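Local coordinates for extracellular fatty acid-binding protein (Gallus gallus, PDB 3SAO) that tightly binds bacterial ferric siderophores, probably as an antibacterial factor, and also binds long-chain fatty acids and lysophosphatidic acid, at residues G10-V15 with Y114-E119. Sequence-based numbering, arbitrary orientation.
Sequences GKWYIV and YSRSRE. With NKN ((2R)-2-hydroxy-3-(phosphonooxy)propyl tetradecanoate), chain C.
Trp12 and Arg116 form the tryptophan-arginine stack of the lipocalin barrel, where the first strand (10-18), paired with both 34-41 and 106-115, closes the sheet. The guanidinium stacks over one indole face, centres 3.9 Å apart and planes at 18°, while Arg116 CD rests over the six-membered ring. A bend at chi2 (-77°) folds the arginine back over the indole. Arginine suits this place because its flat cation can stack and still donate at its rim: NH1 gives a hydrogen bond to Lys11 O (3.0 Å) from above the carbonyl plane, and NH2 reaches Ala9 O. Trp12 NE1 is held by Val8 O. Gly10 opens the Gly-X-Trp motif; at its phi of 112° a CB would jam against the preceding carbonyl.

Tyr13 and Ser115 make an antiparallel hydrogen-bonded pair: Tyr13 N to Ser115 O and Ser115 N to Tyr13 O are both 2.8 Å and nearly straight. On their side of the sheet, Arg118 CB sits 4.0 Å above the centre of the Tyr13 ring, and Ser115 OG turns to Ser117 O (2.6 Å), helping shape the turn after the strand.

Ile14 and Tyr114 face the barrel interior as a non-hydrogen-bonded pair. Ile14 CG1 packs over one face of the phenol; the glycerol and ester part of the bound lysophosphatidic acid (CAI, OAJ) lies over the opposite face. Tyr114 OH is hydrogen-bonded to phosphate oxygen OAD, though the modelled 2.4 Å is doubtfully short; Lys82 and Arg112 also bond the ligand. A Gly-X-Trp first strand with arginine stacked over its tryptophan marks the lipocalin fold.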
# COMPACT_ATOMS: atom_id res chain seq x y z
N GLY A 10 12.28 -5.18 2.95
CA GLY A 10 12.26 -6.09 1.82
C GLY A 10 10.94 -6.08 1.10
O GLY A 10 10.24 -5.06 1.06
N LYS A 11 10.65 -7.19 0.45
CA LYS A 11 9.59 -7.26 -0.55
C LYS A 11 8.22 -7.52 0.07
O LYS A 11 8.07 -8.39 0.96
CB LYS A 11 9.92 -8.37 -1.57
CG LYS A 11 8.88 -8.56 -2.64
CD LYS A 11 9.27 -9.77 -3.51
CE LYS A 11 8.36 -10.03 -4.67
NZ LYS A 11 8.95 -11.06 -5.62
N TRP A 12 7.25 -6.70 -0.32
CA TRP A 12 5.85 -6.81 0.08
C TRP A 12 4.95 -6.72 -1.15
O TRP A 12 5.38 -6.28 -2.21
CB TRP A 12 5.48 -5.67 1.03
CG TRP A 12 6.11 -5.73 2.38
CD1 TRP A 12 7.37 -5.29 2.74
CD2 TRP A 12 5.54 -6.31 3.57
NE1 TRP A 12 7.60 -5.58 4.07
CE2 TRP A 12 6.49 -6.18 4.61
CE3 TRP A 12 4.29 -6.88 3.86
CZ2 TRP A 12 6.23 -6.59 5.92
CZ3 TRP A 12 4.05 -7.32 5.17
CH2 TRP A 12 5.01 -7.16 6.19
N TYR A 13 3.69 -7.13 -0.99
CA TYR A 13 2.65 -6.91 -1.97
C TYR A 13 1.51 -6.15 -1.33
O TYR A 13 1.22 -6.37 -0.17
CB TYR A 13 2.09 -8.24 -2.44
CG TYR A 13 3.09 -9.17 -3.08
CD1 TYR A 13 3.77 -10.11 -2.33
CD2 TYR A 13 3.32 -9.11 -4.45
CE1 TYR A 13 4.69 -10.98 -2.93
CE2 TYR A 13 4.23 -9.96 -5.05
CZ TYR A 13 4.88 -10.92 -4.31
OH TYR A 13 5.76 -11.80 -4.93
N ILE A 14 0.91 -5.23 -2.06
CA ILE A 14 -0.33 -4.59 -1.68
C ILE A 14 -1.45 -5.40 -2.33
O ILE A 14 -1.56 -5.46 -3.55
CB ILE A 14 -0.34 -3.16 -2.11
CG1 ILE A 14 0.90 -2.45 -1.53
CG2 ILE A 14 -1.67 -2.48 -1.69
CD1 ILE A 14 1.11 -1.03 -2.02
N VAL A 15 -2.25 -6.04 -1.49
CA VAL A 15 -3.13 -7.12 -1.95
C VAL A 15 -4.60 -6.75 -1.80
O VAL A 15 -5.47 -7.43 -2.35
CB VAL A 15 -2.83 -8.48 -1.24
CG1 VAL A 15 -1.37 -8.85 -1.42
CG2 VAL A 15 -3.22 -8.42 0.27
N TYR A 114 -0.98 -4.64 3.12
CA TYR A 114 0.31 -5.20 2.75
C TYR A 114 0.38 -6.68 3.18
O TYR A 114 0.00 -7.02 4.31
CB TYR A 114 1.44 -4.41 3.40
CG TYR A 114 1.79 -3.12 2.69
CD1 TYR A 114 3.03 -2.95 2.08
CD2 TYR A 114 0.91 -2.06 2.65
CE1 TYR A 114 3.36 -1.79 1.41
CE2 TYR A 114 1.24 -0.87 1.96
CZ TYR A 114 2.47 -0.76 1.35
OH TYR A 114 2.82 0.36 0.65
N SER A 115 0.90 -7.54 2.31
CA SER A 115 1.18 -8.94 2.65
C SER A 115 2.59 -9.36 2.15
O SER A 115 3.01 -8.89 1.09
CB SER A 115 0.08 -9.82 2.05
OG SER A 115 0.31 -11.20 2.31
N ARG A 116 3.31 -10.23 2.87
CA ARG A 116 4.59 -10.76 2.36
C ARG A 116 4.38 -11.76 1.27
O ARG A 116 5.22 -11.92 0.40
CB ARG A 116 5.43 -11.47 3.44
CG ARG A 116 6.02 -10.54 4.44
CD ARG A 116 7.21 -9.84 3.86
NE ARG A 116 8.01 -9.27 4.93
CZ ARG A 116 9.12 -8.59 4.75
NH1 ARG A 116 9.57 -8.35 3.53
NH2 ARG A 116 9.79 -8.14 5.80
N SER A 117 3.28 -12.50 1.36
CA SER A 117 2.91 -13.45 0.32
C SER A 117 1.81 -12.86 -0.56
O SER A 117 0.90 -12.17 -0.08
CB SER A 117 2.42 -14.75 0.95
OG SER A 117 2.02 -15.66 -0.06
N ARG A 118 1.85 -13.19 -1.85
CA ARG A 118 0.79 -12.74 -2.76
C ARG A 118 -0.52 -13.46 -2.48
O ARG A 118 -1.57 -13.03 -2.93
CB ARG A 118 1.23 -12.93 -4.22
CG ARG A 118 1.28 -14.35 -4.72
CD ARG A 118 1.88 -14.35 -6.12
NE ARG A 118 1.60 -15.56 -6.91
CZ ARG A 118 1.80 -15.62 -8.22
NH1 ARG A 118 2.27 -14.56 -8.88
NH2 ARG A 118 1.52 -16.73 -8.89
N GLU A 119 -0.45 -14.56 -1.74
CA GLU A 119 -1.62 -15.25 -1.23
C GLU A 119 -1.91 -14.78 0.19
O GLU A 119 -1.25 -15.19 1.15
CB GLU A 119 -1.38 -16.76 -1.26
CG GLU A 119 -1.03 -17.30 -2.63
OAA NKN C . 1.69 4.83 0.99
OAB NKN C . -0.21 3.67 1.82
PAC NKN C . 1.23 3.47 1.44
OAD NKN C . 1.50 2.34 0.48
OAE NKN C . 4.44 -2.39 5.64
OAF NKN C . 2.02 3.10 2.77
CAG NKN C . 3.41 2.76 2.88
CAH NKN C . 3.72 2.15 4.24
CAI NKN C . 4.49 0.82 4.26
OAJ NKN C . 3.92 -0.11 5.20
CAK NKN C . 4.61 -1.20 5.91
CAL NKN C . 5.51 -0.87 7.07
CAM NKN C . 4.97 -1.54 8.32
CAN NKN C . 5.61 -1.00 9.59
CAO NKN C . 6.49 0.22 9.32
OAY NKN C . 4.52 3.12 4.93
O HOH W 1 7.78 -11.22 0.22